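Side-chain contacts in MutS2 protein (Thermus thermophilus, PDB 2ZQE), which probably cuts DNA through its C-terminal Smr endonuclease domain, the part present here, and so suppresses homologous recombination: residues Leu38-Gly41 against Leu47-Ala50; Ala65-Gly70 against His74-Val79. One frame throughout, in Å; residues are numbered along the deposited sequence.

Interaction 1 of 2, residues Leu38-Gly41 against Leu47-Ala50; sequences LLHG and LRQA
A chi1 of 40° sets the imidazole of His40 between its own backbone N and carbonyl carbon, a torsion that turns the ring toward helix 46-57. Arg48, with CG trans to the backbone N, runs its chain out extended from CG to NE, and its first carbons pass across the ring. The flat face of His40 therefore receives aliphatic carbon: Arg48 CA sits over the centre of the ring in a CH-pi contact, 3.9 Å from the centroid, while Arg48 CB comes to 3.5 Å from His40 CE1. The guanidinium takes no part in this stacking; its plane stands 82° from the ring, and NH2 forms a salt bridge with Asp66. Leu47 meets the other end of the histidine, its CB 3.8 Å from His40 CB and its methyl CD1 3.5 Å from His40 O, and it also packs on Val14 and Ala17 of helix 14-30. The contact spans a strand-turn-helix unit: strand 35-39 runs out at Leu39, and a glycine-rich loop leads into helix 46-57, so that the turn folds back on the helix's first turn. Two hydrogen bonds fix the rotation of the imidazole. His40 ND1 donates to Gly41 O at 2.9 Å along a nearly straight path, 171° at the hydrogen, with the acceptor in the ring plane and the donor on a carbonyl lone pair; NE2 is bonded to Thr77 OG1. Histidine suits this buried place because it carries two nitrogens on its edge, both used here, and a flat face for the helix. Gly41, at a positive phi that glycine tolerates easily, presents the same carbonyl to a water that donates to Gly41 O and accepts from Arg48 N, 2.9 Å from each.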
ATOM      1  N   LEU A  38      -2.700  -2.599  -0.102  1.00  4.90           N
ATOM      2  CA  LEU A  38      -1.334  -3.084  -0.201  1.00  5.02           C
ATOM      3  C   LEU A  38      -1.129  -4.218   0.793  1.00  4.82           C
ATOM      4  O   LEU A  38      -1.020  -4.003   1.994  1.00  5.56           O
ATOM      5  CB  LEU A  38      -0.346  -1.931   0.060  1.00  4.80           C
ATOM      6  CG  LEU A  38      -0.571  -0.706  -0.825  1.00  4.74           C
ATOM      7  CD1 LEU A  38       0.359   0.429  -0.366  1.00  5.32           C
ATOM      8  CD2 LEU A  38      -0.345  -1.019  -2.298  1.00  6.21           C
ATOM      9  N   LEU A  39      -1.118  -5.443   0.280  1.00  4.40           N
ATOM     10  CA  LEU A  39      -0.903  -6.618   1.115  1.00  4.96           C
ATOM     11  C   LEU A  39       0.593  -6.869   1.246  1.00  5.69           C
ATOM     12  O   LEU A  39       1.223  -7.426   0.336  1.00  5.50           O
ATOM     13  CB  LEU A  39      -1.618  -7.818   0.475  1.00  4.70           C
ATOM     14  CG  LEU A  39      -1.399  -9.210   1.071  1.00  5.05           C
ATOM     15  CD1 LEU A  39      -1.726  -9.200   2.554  1.00  6.15           C
ATOM     16  CD2 LEU A  39      -2.233 -10.250   0.304  1.00  6.10           C
ATOM     17  N   HIS A  40       1.167  -6.446   2.374  1.00  5.41           N
ATOM     18  CA  HIS A  40       2.618  -6.607   2.595  1.00  5.13           C
ATOM     19  C   HIS A  40       2.957  -7.610   3.676  1.00  5.31           C
ATOM     20  O   HIS A  40       4.123  -7.980   3.852  1.00  5.18           O
ATOM     21  CB  HIS A  40       3.276  -5.272   2.955  1.00  5.07           C
ATOM     22  CG  HIS A  40       2.462  -4.423   3.881  1.00  5.10           C
ATOM     23  ND1 HIS A  40       2.224  -4.764   5.195  1.00  5.91           N
ATOM     24  CD2 HIS A  40       1.850  -3.236   3.683  1.00  4.60           C
ATOM     25  CE1 HIS A  40       1.500  -3.819   5.768  1.00  7.06           C
ATOM     26  NE2 HIS A  40       1.246  -2.886   4.869  1.00  5.76           N
ATOM     27  N   GLY A  41       1.936  -8.009   4.423  1.00  5.82           N
ATOM     28  CA  GLY A  41       2.109  -8.949   5.501  1.00  6.14           C
ATOM     29  C   GLY A  41       2.715  -8.323   6.735  1.00  7.14           C
ATOM     30  O   GLY A  41       3.018  -7.121   6.769  1.00  6.30           O
ATOM     31  N   LEU A  47       8.434  -4.157   5.660  1.00  4.79           N
ATOM     32  CA  LEU A  47       7.598  -3.666   4.551  1.00  4.79           C
ATOM     33  C   LEU A  47       6.570  -2.642   5.009  1.00  4.71           C
ATOM     34  O   LEU A  47       6.454  -1.575   4.399  1.00  4.08           O
ATOM     35  CB  LEU A  47       6.932  -4.816   3.792  1.00  4.98           C
ATOM     36  CG  LEU A  47       7.825  -5.829   3.066  1.00  6.14           C
ATOM     37  CD1 LEU A  47       6.952  -6.688   2.147  1.00  5.63           C
ATOM     38  CD2 LEU A  47       8.917  -5.154   2.234  1.00  7.10           C
ATOM     39  N   ARG A  48       5.822  -2.959   6.071  1.00  4.89           N
ATOM     40  CA  ARG A  48       4.792  -2.048   6.568  1.00  4.68           C
ATOM     41  C   ARG A  48       5.406  -0.677   6.845  1.00  5.01           C
ATOM     42  O   ARG A  48       4.881   0.349   6.397  1.00  4.92           O
ATOM     43  CB  ARG A  48       4.104  -2.602   7.824  1.00  5.00           C
ATOM     44  CG  ARG A  48       3.053  -1.648   8.415  1.00  5.21           C
ATOM     45  CD  ARG A  48       2.440  -2.246   9.699  1.00  4.86           C
ATOM     46  NE  ARG A  48       1.515  -1.297  10.328  1.00  5.89           N
ATOM     47  CZ  ARG A  48       1.891  -0.298  11.132  1.00  6.77           C
ATOM     48  NH1 ARG A  48       3.176  -0.089  11.420  1.00  6.93           N
ATOM     49  NH2 ARG A  48       0.979   0.521  11.632  1.00  7.25           N
ATOM     50  N   GLN A  49       6.499  -0.655   7.607  1.00  5.46           N
ATOM     51  CA  GLN A  49       7.099   0.617   7.991  1.00  6.59           C
ATOM     52  C   GLN A  49       7.583   1.422   6.798  1.00  6.18           C
ATOM     53  O   GLN A  49       7.323   2.637   6.713  1.00  6.30           O
ATOM     54  CB  GLN A  49       8.239   0.407   8.983  1.00  7.23           C
ATOM     55  CG  GLN A  49       8.780   1.728   9.530  1.00 10.48           C
ATOM     56  CD  GLN A  49       9.314   1.581  10.937  1.00 16.42           C
ATOM     57  OE1 GLN A  49      10.254   0.841  11.169  1.00 15.83           O
ATOM     58  NE2 GLN A  49       8.717   2.311  11.888  1.00 21.05           N
ATOM     59  N   ALA A  50       8.286   0.751   5.877  1.00  5.52           N
ATOM     60  CA  ALA A  50       8.849   1.434   4.715  1.00  5.72           C
ATOM     61  C   ALA A  50       7.748   1.957   3.801  1.00  5.42           C
ATOM     62  O   ALA A  50       7.818   3.080   3.306  1.00  5.39           O
ATOM     63  CB  ALA A  50       9.795   0.518   3.943  1.00  6.01           C
TER
HETATM   64  O   HOH W   1       5.527  -5.648   7.072  1.00  5.49           O

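Interaction 2 of 2, residues Ala65-Gly70 against His74-Val79; sequences ADAPPG and HGVTVV
One face of the His74 imidazole carries the carboxylate of Asp66, stacked on it with the two planes 12° apart. Asp66 OD2 lies over the centre of the ring, 3.3 Å above its plane, and Asp66 CG stands 3.5 Å from His74 CD2. Although Asp66 OD2 is also 3.3 Å from His74 NE2, the angle is too poor for a hydrogen bond, and the strongest partner of OD2 is Arg48. The other oxygen, OD1, accepts from a water 2.7 Å away that also bonds Thr77 OG1, so the carboxylate is held at both ends while it lies flat on the ring. Aspartate suits the spot, since its flat carboxylate can stack while its two oxygens take different partners.

Beside this stack the backbones pair antiparallel: Val78 N donates to Ala65 O at 2.8 Å, Ala65 N returns a bond to Val78 O, and Ala67 N reaches Val76 O at 2.9 Å. Asp66 and Thr77 form the non-hydrogen-bonded pair between them. The small methyl of Ala67 packs 3.8 Å from both Val76 CB and Val78 CG2, branched residues at home in a strand. In this hairpin, 61-66 is an edge strand of the sheet within the chain, while 76-81 pairs on its other side with strand 35-39, and Thr77 and Val79 touch Leu55 of helix 46-57.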
ATOM      1  N   ALA A  65      -4.182   3.780   6.128  1.00  4.63           N
ATOM      2  CA  ALA A  65      -4.323   3.192   7.462  1.00  5.07           C
ATOM      3  C   ALA A  65      -4.187   1.690   7.362  1.00  4.64           C
ATOM      4  O   ALA A  65      -4.392   1.121   6.293  1.00  4.95           O
ATOM      5  CB  ALA A  65      -5.686   3.523   8.038  1.00  4.89           C
ATOM      6  N   ASP A  66      -3.811   1.052   8.466  1.00  4.37           N
ATOM      7  CA  ASP A  66      -3.901  -0.407   8.547  1.00  5.15           C
ATOM      8  C   ASP A  66      -5.339  -0.823   8.296  1.00  5.14           C
ATOM      9  O   ASP A  66      -6.286  -0.123   8.718  1.00  5.34           O
ATOM     10  CB  ASP A  66      -3.510  -0.880   9.952  1.00  4.48           C
ATOM     11  CG  ASP A  66      -2.053  -0.652  10.252  1.00  6.48           C
ATOM     12  OD1 ASP A  66      -1.219  -1.130   9.453  1.00  6.99           O
ATOM     13  OD2 ASP A  66      -1.758  -0.016  11.293  1.00  6.65           O
ATOM     14  N   ALA A  67      -5.499  -1.950   7.610  1.00  5.62           N
ATOM     15  CA  ALA A  67      -6.799  -2.616   7.501  1.00  6.43           C
ATOM     16  C   ALA A  67      -7.262  -3.008   8.915  1.00  7.06           C
ATOM     17  O   ALA A  67      -6.428  -3.252   9.808  1.00  7.89           O
ATOM     18  CB  ALA A  67      -6.703  -3.838   6.608  1.00  6.87           C
ATOM     19  N   PRO A  68      -8.591  -3.038   9.133  1.00  7.50           N
ATOM     20  CA  PRO A  68      -9.107  -3.487  10.437  1.00  8.24           C
ATOM     21  C   PRO A  68      -8.876  -4.976  10.652  1.00  9.07           C
ATOM     22  O   PRO A  68      -8.635  -5.714   9.676  1.00  9.45           O
ATOM     23  CB  PRO A  68     -10.619  -3.202  10.350  1.00  7.78           C
ATOM     24  CG  PRO A  68     -10.932  -3.162   8.913  1.00  8.33           C
ATOM     25  CD  PRO A  68      -9.667  -2.671   8.195  1.00  8.20           C
ATOM     26  N   PRO A  69      -8.932  -5.424  11.919  1.00  9.59           N
ATOM     27  CA  PRO A  69      -8.833  -6.863  12.165  1.00 10.13           C
ATOM     28  C   PRO A  69      -9.921  -7.611  11.385  1.00 10.14           C
ATOM     29  O   PRO A  69     -11.076  -7.197  11.402  1.00  9.58           O
ATOM     30  CB  PRO A  69      -9.036  -6.993  13.682  1.00 10.67           C
ATOM     31  CG  PRO A  69      -9.435  -5.675  14.181  1.00 10.99           C
ATOM     32  CD  PRO A  69      -9.069  -4.636  13.158  1.00 10.05           C
ATOM     33  N   GLY A  70      -9.542  -8.695  10.705  1.00 10.61           N
ATOM     34  CA  GLY A  70     -10.473  -9.461   9.881  1.00 11.02           C
ATOM     35  C   GLY A  70     -10.415  -9.113   8.417  1.00 11.05           C
ATOM     36  O   GLY A  70     -10.960  -9.837   7.584  1.00 11.60           O
ATOM     37  N   HIS A  74      -2.714  -5.278  10.431  1.00  6.84           N
ATOM     38  CA  HIS A  74      -1.459  -4.555  10.150  1.00  7.05           C
ATOM     39  C   HIS A  74      -0.639  -5.185   9.001  1.00  6.92           C
ATOM     40  O   HIS A  74       0.444  -4.694   8.676  1.00  7.12           O
ATOM     41  CB  HIS A  74      -0.590  -4.440  11.423  1.00  7.54           C
ATOM     42  CG  HIS A  74      -1.110  -3.460  12.441  1.00  8.91           C
ATOM     43  ND1 HIS A  74      -0.278  -2.746  13.280  1.00 10.18           N
ATOM     44  CD2 HIS A  74      -2.374  -3.087  12.759  1.00  9.32           C
ATOM     45  CE1 HIS A  74      -1.008  -1.966  14.062  1.00 10.14           C
ATOM     46  NE2 HIS A  74      -2.281  -2.153  13.765  1.00 10.57           N
ATOM     47  N   GLY A  75      -1.150  -6.260   8.393  1.00  5.95           N
ATOM     48  CA  GLY A  75      -0.537  -6.848   7.197  1.00  5.20           C
ATOM     49  C   GLY A  75      -1.023  -6.222   5.890  1.00  5.04           C
ATOM     50  O   GLY A  75      -0.525  -6.541   4.796  1.00  4.53           O
ATOM     51  N   VAL A  76      -2.011  -5.334   5.991  1.00  4.85           N
ATOM     52  CA  VAL A  76      -2.509  -4.646   4.799  1.00  4.90           C
ATOM     53  C   VAL A  76      -2.598  -3.160   5.089  1.00  4.99           C
ATOM     54  O   VAL A  76      -3.135  -2.759   6.120  1.00  4.61           O
ATOM     55  CB  VAL A  76      -3.892  -5.177   4.353  1.00  4.84           C
ATOM     56  CG1 VAL A  76      -4.460  -4.335   3.194  1.00  5.48           C
ATOM     57  CG2 VAL A  76      -3.789  -6.664   3.939  1.00  6.44           C
ATOM     58  N   THR A  77      -2.058  -2.354   4.178  1.00  4.50           N
ATOM     59  CA  THR A  77      -2.255  -0.906   4.244  1.00  4.14           C
ATOM     60  C   THR A  77      -3.301  -0.525   3.212  1.00  3.81           C
ATOM     61  O   THR A  77      -3.168  -0.814   2.017  1.00  4.85           O
ATOM     62  CB  THR A  77      -0.952  -0.116   3.973  1.00  4.19           C
ATOM     63  OG1 THR A  77       0.004  -0.410   4.987  1.00  4.41           O
ATOM     64  CG2 THR A  77      -1.247   1.387   4.001  1.00  3.60           C
ATOM     65  N   VAL A  78      -4.356   0.130   3.692  1.00  3.76           N
ATOM     66  CA  VAL A  78      -5.449   0.559   2.835  1.00  4.27           C
ATOM     67  C   VAL A  78      -5.248   2.026   2.487  1.00  4.35           C
ATOM     68  O   VAL A  78      -5.208   2.872   3.369  1.00  5.21           O
ATOM     69  CB  VAL A  78      -6.800   0.365   3.562  1.00  3.61           C
ATOM     70  CG1 VAL A  78      -7.965   0.721   2.641  1.00  5.09           C
ATOM     71  CG2 VAL A  78      -6.922  -1.079   4.037  1.00  5.56           C
ATOM     72  N   VAL A  79      -5.123   2.293   1.189  1.00  4.27           N
ATOM     73  CA  VAL A  79      -4.794   3.629   0.685  1.00  4.85           C
ATOM     74  C   VAL A  79      -6.014   4.279   0.036  1.00  5.59           C
ATOM     75  O   VAL A  79      -6.638   3.697  -0.859  1.00  5.52           O
ATOM     76  CB  VAL A  79      -3.625   3.563  -0.353  1.00  4.44           C
ATOM     77  CG1 VAL A  79      -3.218   4.957  -0.811  1.00  6.16           C
ATOM     78  CG2 VAL A  79      -2.386   2.814   0.226  1.00  5.30           C
TER
HETATM   79  O   HOH W   2      -0.556   0.562   7.485  1.00  7.31           O

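How the interactions relate
Both contacts are partly buried and meet at strand 76-81, which lies between 35-39 and 61-66 in the sheet. Interaction 1 joins strand to helix and lies nearer the centre of the chain; aliphatic carbon on a buried ring carries it, with a water linking the backbones. Interaction 2 joins strand to strand through regular backbone bonds, and its flat stack of acid on imidazole is at the exposed end of the hairpin. Polar atoms of interaction 1 find their partners in interaction 2: His40 in Thr77, Arg48 in Asp66. The first joins the turn after strand 35-39 to strand 76-81, the second helix 46-57 to the edge strand.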